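Local coordinates for signal recognition particle receptor FtsY (Sulfolobus acidocaldarius, PDB 5L3S), which is a receptor for the signal recognition particle and belongs to the SRP54-type P-loop family of guanine-nucleotide-binding proteins, at residues B[130-142]-B[165-177]. Sequence-based numbering, arbitrary orientation.
Sequences LSTIIAASDTFRA and GADPASVAFDAIS. With GNP (phosphoaminophosphonic acid-guanylate ester), chain R.
In the P-loop GTPase domain of this SRP receptor, strand 132-137 of the central sheet is covered on one face by the helix beginning at Pro-168, and the loop leaving the strand runs on to the nucleotide pocket. The segment axes are nearly antiparallel, at 167° and 7.2 Å apart. Small residues allow such closeness: the methyl groups of Ala-135 and Ala-175 meet with CB to CB at 3.6 Å, while Ile-133 brings CD1 up against the oxygen end of the Ala-175 carbonyl. Nearer the helix start, Val-171 lays CG1, anti to its backbone N (chi1 179°), against Ala-136 O, which also accepts a hydrogen bond from Gln-145. The short hydroxyl of Ser-137 lets OG donate to Pro-168 O at 2.9 Å; that oxygen also accepts the helical bond from Ala-172 N, four residues on, and so ties Ser-137 to the helix. Proline suits this first turn, where no backbone N-H is required, and its ring packs CB against Ser-137 O and CD against Thr-139 OG1. Threonine serves both neighbours, its hydroxyl at the proline ring and its methyl CG2 meeting Val-171 CG2 tip to tip at 4.0 Å. Asp-167 caps the helix, its short carboxylate reaching back so that OD1 accepts from Ser-170 N. Further along, Asp-138 OD1 accepts from Phe-140 N, closing an Asx turn, and, almost straight at 174°, from Arg-141 N, completing an Asx motif. Arg-141 NE and NH2 both bond Ala-142 O, helping fix the guanidinium plane while NH1 donates to O2G of phosphoaminophosphonic acid-guanylate ester at 2.9 Å.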
ATOM      1  N   LEU B 130      21.140  -7.902 -21.567  1.00 30.09           N
ATOM      2  CA  LEU B 130      21.938  -6.903 -20.862  1.00 36.80           C
ATOM      3  C   LEU B 130      22.486  -7.476 -19.553  1.00 40.20           C
ATOM      4  O   LEU B 130      21.727  -8.012 -18.759  1.00 33.58           O
ATOM      5  CB  LEU B 130      21.083  -5.663 -20.577  1.00 31.54           C
ATOM      6  CG  LEU B 130      20.675  -4.922 -21.854  1.00 37.25           C
ATOM      7  CD1 LEU B 130      19.568  -3.914 -21.590  1.00 36.49           C
ATOM      8  CD2 LEU B 130      21.880  -4.240 -22.453  1.00 35.08           C
ATOM      9  N   SER B 131      23.795  -7.365 -19.327  1.00 30.72           N
ATOM     10  CA  SER B 131      24.381  -7.860 -18.075  1.00 29.07           C
ATOM     11  C   SER B 131      24.053  -6.928 -16.904  1.00 34.60           C
ATOM     12  O   SER B 131      23.873  -5.715 -17.079  1.00 28.33           O
ATOM     13  CB  SER B 131      25.894  -8.095 -18.213  1.00 35.76           C
ATOM     14  OG  SER B 131      26.590  -6.915 -18.579  1.00 33.67           O
ATOM     15  N   THR B 132      23.929  -7.486 -15.702  1.00 26.95           N
ATOM     16  CA  THR B 132      23.471  -6.710 -14.558  0.58 30.66           C
ATOM     17  C   THR B 132      24.125  -7.161 -13.266  1.00 27.80           C
ATOM     18  O   THR B 132      24.409  -8.345 -13.097  1.00 31.68           O
ATOM     19  CB  THR B 132      21.943  -6.869 -14.356  0.58 33.45           C
ATOM     20  OG1 THR B 132      21.645  -8.238 -14.054  0.58 39.01           O
ATOM     21  CG2 THR B 132      21.173  -6.459 -15.600  0.58 24.24           C
ATOM     22  N   ILE B 133      24.348  -6.223 -12.354  1.00 28.62           N
ATOM     23  CA  ILE B 133      24.676  -6.586 -10.977  1.00 31.65           C
ATOM     24  C   ILE B 133      23.791  -5.768 -10.055  1.00 28.96           C
ATOM     25  O   ILE B 133      23.302  -4.693 -10.424  1.00 28.70           O
ATOM     26  CB  ILE B 133      26.159  -6.364 -10.605  1.00 35.90           C
ATOM     27  CG1 ILE B 133      26.490  -4.876 -10.534  1.00 41.08           C
ATOM     28  CG2 ILE B 133      27.089  -7.093 -11.567  1.00 34.04           C
ATOM     29  CD1 ILE B 133      27.913  -4.612 -10.095  1.00 52.39           C
ATOM     30  N   ILE B 134      23.570  -6.286  -8.854  1.00 24.34           N
ATOM     31  CA  ILE B 134      22.710  -5.632  -7.888  1.00 22.50           C
ATOM     32  C   ILE B 134      23.558  -5.146  -6.730  1.00 25.96           C
ATOM     33  O   ILE B 134      24.426  -5.877  -6.246  1.00 26.34           O
ATOM     34  CB  ILE B 134      21.679  -6.628  -7.322  1.00 24.72           C
ATOM     35  CG1 ILE B 134      20.885  -7.273  -8.459  1.00 28.66           C
ATOM     36  CG2 ILE B 134      20.792  -5.949  -6.273  1.00 20.95           C
ATOM     37  CD1 ILE B 134      20.004  -8.434  -8.029  1.00 28.84           C
ATOM     38  N   ALA B 135      23.321  -3.903  -6.320  1.00 24.82           N
ATOM     39  CA  ALA B 135      23.894  -3.358  -5.098  1.00 25.13           C
ATOM     40  C   ALA B 135      22.888  -3.535  -3.957  1.00 20.36           C
ATOM     41  O   ALA B 135      21.773  -2.994  -4.008  1.00 24.41           O
ATOM     42  CB  ALA B 135      24.207  -1.890  -5.283  1.00 23.99           C
ATOM     43  N   ALA B 136      23.287  -4.281  -2.931  1.00 22.45           N
ATOM     44  CA  ALA B 136      22.454  -4.497  -1.745  1.00 22.12           C
ATOM     45  C   ALA B 136      22.572  -3.318  -0.789  1.00 22.64           C
ATOM     46  O   ALA B 136      23.141  -3.436   0.294  1.00 23.07           O
ATOM     47  CB  ALA B 136      22.848  -5.795  -1.054  1.00 20.44           C
ATOM     48  N   SER B 137      22.023  -2.176  -1.186  1.00 22.22           N
ATOM     49  CA  SER B 137      22.195  -0.945  -0.413  1.00 23.13           C
ATOM     50  C   SER B 137      21.107  -0.675   0.650  1.00 24.05           C
ATOM     51  O   SER B 137      21.061   0.411   1.210  1.00 27.92           O
ATOM     52  CB  SER B 137      22.370   0.261  -1.343  1.00 24.07           C
ATOM     53  OG  SER B 137      23.684   0.293  -1.894  1.00 26.21           O
ATOM     54  N   ASP B 138      20.236  -1.654   0.908  1.00 20.21           N
ATOM     55  CA  ASP B 138      19.462  -1.674   2.164  1.00 20.32           C
ATOM     56  C   ASP B 138      20.304  -2.400   3.195  1.00 21.63           C
ATOM     57  O   ASP B 138      20.341  -3.629   3.221  1.00 23.36           O
ATOM     58  CB  ASP B 138      18.135  -2.412   2.003  1.00 16.20           C
ATOM     59  CG  ASP B 138      17.323  -2.490   3.308  1.00 21.81           C
ATOM     60  OD1 ASP B 138      17.833  -2.141   4.396  1.00 26.29           O
ATOM     61  OD2 ASP B 138      16.155  -2.926   3.235  1.00 24.72           O
ATOM     62  N   THR B 139      20.975  -1.639   4.047  1.00 24.77           N
ATOM     63  CA  THR B 139      21.859  -2.227   5.043  1.00 23.63           C
ATOM     64  C   THR B 139      21.204  -2.168   6.422  1.00 27.12           C
ATOM     65  O   THR B 139      21.848  -2.400   7.447  1.00 25.03           O
ATOM     66  CB  THR B 139      23.205  -1.479   5.104  1.00 21.02           C
ATOM     67  OG1 THR B 139      22.963  -0.109   5.436  1.00 28.83           O
ATOM     68  CG2 THR B 139      23.918  -1.528   3.742  1.00 21.26           C
ATOM     69  N   PHE B 140      19.921  -1.858   6.453  1.00 23.13           N
ATOM     70  CA  PHE B 140      19.234  -1.677   7.737  1.00 25.67           C
ATOM     71  C   PHE B 140      18.281  -2.805   8.109  1.00 28.86           C
ATOM     72  O   PHE B 140      18.325  -3.334   9.225  1.00 25.71           O
ATOM     73  CB  PHE B 140      18.468  -0.349   7.776  1.00 29.71           C
ATOM     74  CG  PHE B 140      17.493  -0.245   8.930  1.00 34.94           C
ATOM     75  CD1 PHE B 140      17.916   0.202  10.172  1.00 39.61           C
ATOM     76  CD2 PHE B 140      16.160  -0.611   8.775  1.00 35.69           C
ATOM     77  CE1 PHE B 140      17.028   0.279  11.246  1.00 38.91           C
ATOM     78  CE2 PHE B 140      15.273  -0.541   9.839  1.00 38.35           C
ATOM     79  CZ  PHE B 140      15.707  -0.084  11.071  1.00 32.09           C
ATOM     80  N   ARG B 141      17.381  -3.153   7.201  1.00 27.38           N
ATOM     81  CA  ARG B 141      16.250  -3.982   7.611  1.00 27.30           C
ATOM     82  C   ARG B 141      16.643  -5.442   7.749  1.00 26.88           C
ATOM     83  O   ARG B 141      17.465  -5.945   6.989  1.00 23.02           O
ATOM     84  CB  ARG B 141      15.071  -3.835   6.652  1.00 18.88           C
ATOM     85  CG  ARG B 141      13.724  -4.179   7.313  1.00 24.32           C
ATOM     86  CD  ARG B 141      12.812  -4.913   6.351  1.00 25.79           C
ATOM     87  NE  ARG B 141      13.420  -6.152   5.868  1.00 28.61           N
ATOM     88  CZ  ARG B 141      13.508  -6.478   4.585  1.00 23.51           C
ATOM     89  NH1 ARG B 141      13.010  -5.657   3.671  1.00 20.88           N
ATOM     90  NH2 ARG B 141      14.076  -7.621   4.211  1.00 21.17           N
ATOM     91  N   ALA B 142      16.060  -6.112   8.733  1.00 23.58           N
ATOM     92  CA  ALA B 142      16.316  -7.531   8.957  1.00 27.18           C
ATOM     93  C   ALA B 142      16.198  -8.362   7.669  1.00 26.57           C
ATOM     94  O   ALA B 142      15.210  -8.267   6.916  1.00 20.65           O
ATOM     95  CB  ALA B 142      15.391  -8.083  10.048  1.00 23.57           C
ATOM     96  N   GLY B 165      29.650  -4.388   7.438  1.00 29.62           N
ATOM     97  CA  GLY B 165      29.217  -3.178   8.118  1.00 29.47           C
ATOM     98  C   GLY B 165      29.135  -1.926   7.252  1.00 31.57           C
ATOM     99  O   GLY B 165      28.877  -0.833   7.754  1.00 30.96           O
ATOM    100  N   ALA B 166      29.365  -2.075   5.951  1.00 33.96           N
ATOM    101  CA  ALA B 166      29.312  -0.938   5.029  1.00 30.31           C
ATOM    102  C   ALA B 166      27.944  -0.246   5.030  1.00 29.28           C
ATOM    103  O   ALA B 166      26.921  -0.908   5.137  1.00 26.22           O
ATOM    104  CB  ALA B 166      29.655  -1.394   3.616  1.00 26.59           C
ATOM    105  N   ASP B 167      27.942   1.079   4.875  1.00 23.76           N
ATOM    106  CA  ASP B 167      26.716   1.855   4.779  1.00 25.59           C
ATOM    107  C   ASP B 167      26.186   1.827   3.323  1.00 27.51           C
ATOM    108  O   ASP B 167      26.906   1.396   2.419  1.00 24.56           O
ATOM    109  CB  ASP B 167      26.957   3.284   5.318  1.00 28.65           C
ATOM    110  CG  ASP B 167      27.754   4.174   4.361  1.00 32.64           C
ATOM    111  OD1 ASP B 167      27.418   4.270   3.157  1.00 35.03           O
ATOM    112  OD2 ASP B 167      28.710   4.819   4.827  1.00 32.06           O
ATOM    113  N   PRO B 168      24.936   2.278   3.090  1.00 25.67           N
ATOM    114  CA  PRO B 168      24.380   2.178   1.729  1.00 24.90           C
ATOM    115  C   PRO B 168      25.239   2.794   0.615  1.00 26.47           C
ATOM    116  O   PRO B 168      25.319   2.221  -0.472  1.00 23.53           O
ATOM    117  CB  PRO B 168      23.041   2.901   1.851  1.00 19.73           C
ATOM    118  CG  PRO B 168      22.609   2.597   3.286  1.00 20.96           C
ATOM    119  CD  PRO B 168      23.913   2.709   4.068  1.00 24.36           C
ATOM    120  N   ALA B 169      25.872   3.929   0.881  1.00 23.20           N
ATOM    121  CA  ALA B 169      26.661   4.606  -0.142  1.00 24.67           C
ATOM    122  C   ALA B 169      27.933   3.841  -0.477  1.00 26.88           C
ATOM    123  O   ALA B 169      28.374   3.822  -1.626  1.00 24.67           O
ATOM    124  CB  ALA B 169      27.006   6.027   0.302  1.00 29.29           C
ATOM    125  N   SER B 170      28.539   3.225   0.538  1.00 27.83           N
ATOM    126  CA  SER B 170      29.759   2.462   0.345  1.00 26.14           C
ATOM    127  C   SER B 170      29.436   1.217  -0.481  1.00 26.29           C
ATOM    128  O   SER B 170      30.200   0.849  -1.374  1.00 27.02           O
ATOM    129  CB  SER B 170      30.363   2.071   1.697  1.00 28.47           C
ATOM    130  OG  SER B 170      31.365   1.081   1.531  1.00 24.86           O
ATOM    131  N   VAL B 171      28.301   0.578  -0.189  1.00 21.80           N
ATOM    132  CA  VAL B 171      27.882  -0.592  -0.967  1.00 27.26           C
ATOM    133  C   VAL B 171      27.675  -0.220  -2.445  1.00 27.73           C
ATOM    134  O   VAL B 171      28.158  -0.914  -3.341  1.00 27.06           O
ATOM    135  CB  VAL B 171      26.604  -1.257  -0.409  1.00 27.07           C
ATOM    136  CG1 VAL B 171      26.211  -2.460  -1.278  1.00 23.90           C
ATOM    137  CG2 VAL B 171      26.806  -1.705   1.042  1.00 24.59           C
ATOM    138  N   ALA B 172      26.976   0.886  -2.692  1.00 24.54           N
ATOM    139  CA  ALA B 172      26.728   1.349  -4.063  1.00 25.94           C
ATOM    140  C   ALA B 172      28.009   1.724  -4.793  1.00 26.84           C
ATOM    141  O   ALA B 172      28.196   1.381  -5.967  1.00 26.75           O
ATOM    142  CB  ALA B 172      25.728   2.526  -4.070  1.00 23.13           C
ATOM    143  N   PHE B 173      28.888   2.443  -4.103  1.00 26.18           N
ATOM    144  CA  PHE B 173      30.187   2.799  -4.646  1.00 29.00           C
ATOM    145  C   PHE B 173      30.973   1.557  -5.096  1.00 32.63           C
ATOM    146  O   PHE B 173      31.515   1.535  -6.205  1.00 28.17           O
ATOM    147  CB  PHE B 173      30.989   3.616  -3.627  1.00 31.84           C
ATOM    148  CG  PHE B 173      32.314   4.102  -4.142  1.00 34.89           C
ATOM    149  CD1 PHE B 173      32.415   5.324  -4.787  1.00 37.54           C
ATOM    150  CD2 PHE B 173      33.459   3.345  -3.971  1.00 36.04           C
ATOM    151  CE1 PHE B 173      33.647   5.779  -5.267  1.00 47.50           C
ATOM    152  CE2 PHE B 173      34.691   3.789  -4.450  1.00 45.19           C
ATOM    153  CZ  PHE B 173      34.783   5.009  -5.097  1.00 47.41           C
ATOM    154  N   ASP B 174      31.015   0.529  -4.245  1.00 28.65           N
ATOM    155  CA  ASP B 174      31.734  -0.709  -4.548  1.00 29.40           C
ATOM    156  C   ASP B 174      31.109  -1.444  -5.726  1.00 28.35           C
ATOM    157  O   ASP B 174      31.809  -1.998  -6.559  1.00 26.26           O
ATOM    158  CB  ASP B 174      31.733  -1.643  -3.335  1.00 31.35           C
ATOM    159  CG  ASP B 174      32.721  -1.224  -2.265  1.00 35.61           C
ATOM    160  OD1 ASP B 174      33.356  -0.154  -2.407  1.00 33.02           O
ATOM    161  OD2 ASP B 174      32.854  -1.976  -1.279  1.00 33.30           O
ATOM    162  N   ALA B 175      29.781  -1.460  -5.766  1.00 22.72           N
ATOM    163  CA  ALA B 175      29.047  -2.098  -6.852  1.00 27.20           C
ATOM    164  C   ALA B 175      29.346  -1.441  -8.199  1.00 26.57           C
ATOM    165  O   ALA B 175      29.604  -2.115  -9.184  1.00 27.68           O
ATOM    166  CB  ALA B 175      27.549  -2.037  -6.569  1.00 25.99           C
ATOM    167  N   ILE B 176      29.298  -0.118  -8.236  1.00 24.18           N
ATOM    168  CA  ILE B 176      29.615   0.619  -9.462  1.00 28.51           C
ATOM    169  C   ILE B 176      31.064   0.428  -9.904  1.00 32.98           C
ATOM    170  O   ILE B 176      31.351   0.242 -11.096  1.00 34.32           O
ATOM    171  CB  ILE B 176      29.271   2.112  -9.290  1.00 30.24           C
ATOM    172  CG1 ILE B 176      27.757   2.261  -9.070  1.00 30.83           C
ATOM    173  CG2 ILE B 176      29.774   2.936 -10.497  1.00 34.18           C
ATOM    174  CD1 ILE B 176      27.331   3.643  -8.649  1.00 34.50           C
ATOM    175  N   SER B 177      31.985   0.444  -8.948  1.00 31.70           N
ATOM    176  CA  SER B 177      33.396   0.231  -9.269  1.00 33.98           C
ATOM    177  C   SER B 177      33.614  -1.154  -9.881  1.00 36.56           C
ATOM    178  O   SER B 177      34.369  -1.322 -10.853  1.00 33.49           O
ATOM    179  CB  SER B 177      34.265   0.388  -8.016  1.00 34.50           C
ATOM    180  OG  SER B 177      35.619   0.076  -8.313  1.00 46.88           O
TER
HETATM  181  PG  GNP R 401      11.159  -2.952   2.254  1.00 18.47           P
HETATM  182  O1G GNP R 401      12.553  -3.153   1.707  1.00 20.00           O
HETATM  183  O2G GNP R 401      10.997  -3.520   3.657  1.00 17.46           O
HETATM  184  O3G GNP R 401      10.723  -1.505   2.337  1.00 15.78           O
HETATM  185  N3B GNP R 401      10.125  -3.721   1.304  1.00 15.34           N
HETATM  186  PB  GNP R 401      10.200  -3.587  -0.315  1.00 18.91           P
HETATM  187  O1B GNP R 401      11.563  -3.862  -0.771  1.00 16.22           O
HETATM  188  O2B GNP R 401       9.700  -2.259  -0.704  1.00 18.86           O
HETATM  189  O3A GNP R 401       9.256  -4.650  -0.834  1.00 14.07           O
HETATM  190  PA  GNP R 401       9.491  -6.149  -1.065  1.00 21.18           P
HETATM  191  O1A GNP R 401      10.188  -6.379  -2.373  1.00 23.59           O
HETATM  192  O2A GNP R 401      10.098  -6.791   0.142  1.00 18.07           O
HETATM  193  O5' GNP R 401       8.059  -6.739  -1.313  1.00 22.41           O
HETATM  194  C5' GNP R 401       7.034  -6.776  -0.269  1.00 17.04           C
HETATM  195  C4' GNP R 401       6.039  -7.876  -0.598  1.00 18.63           C
HETATM  196  O4' GNP R 401       5.208  -7.492  -1.756  1.00 17.76           O
HETATM  197  C3' GNP R 401       6.679  -9.197  -0.977  1.00 16.73           C
HETATM  198  O3' GNP R 401       5.859 -10.248  -0.497  1.00 18.29           O
HETATM  199  C2' GNP R 401       6.649  -9.173  -2.515  1.00 12.62           C
HETATM  200  O2' GNP R 401       6.632 -10.484  -3.052  1.00 17.43           O
HETATM  201  C1' GNP R 401       5.262  -8.537  -2.697  1.00 17.87           C
HETATM  202  N9  GNP R 401       5.085  -7.947  -4.023  1.00 21.77           N
HETATM  203  C8  GNP R 401       5.905  -7.077  -4.689  1.00 21.83           C
HETATM  204  N7  GNP R 401       5.444  -6.714  -5.873  1.00 23.83           N
HETATM  205  C5  GNP R 401       4.236  -7.399  -5.969  1.00 24.33           C
HETATM  206  C6  GNP R 401       3.285  -7.417  -7.012  1.00 22.62           C
HETATM  207  O6  GNP R 401       3.369  -6.808  -8.087  1.00 21.22           O
HETATM  208  N1  GNP R 401       2.201  -8.253  -6.728  1.00 22.71           N
HETATM  209  C2  GNP R 401       2.058  -8.961  -5.544  1.00 23.15           C
HETATM  210  N2  GNP R 401       0.971  -9.718  -5.400  1.00 19.24           N
HETATM  211  N3  GNP R 401       2.951  -8.947  -4.561  1.00 18.05           N
HETATM  212  C4  GNP R 401       4.005  -8.158  -4.845  1.00 20.18           C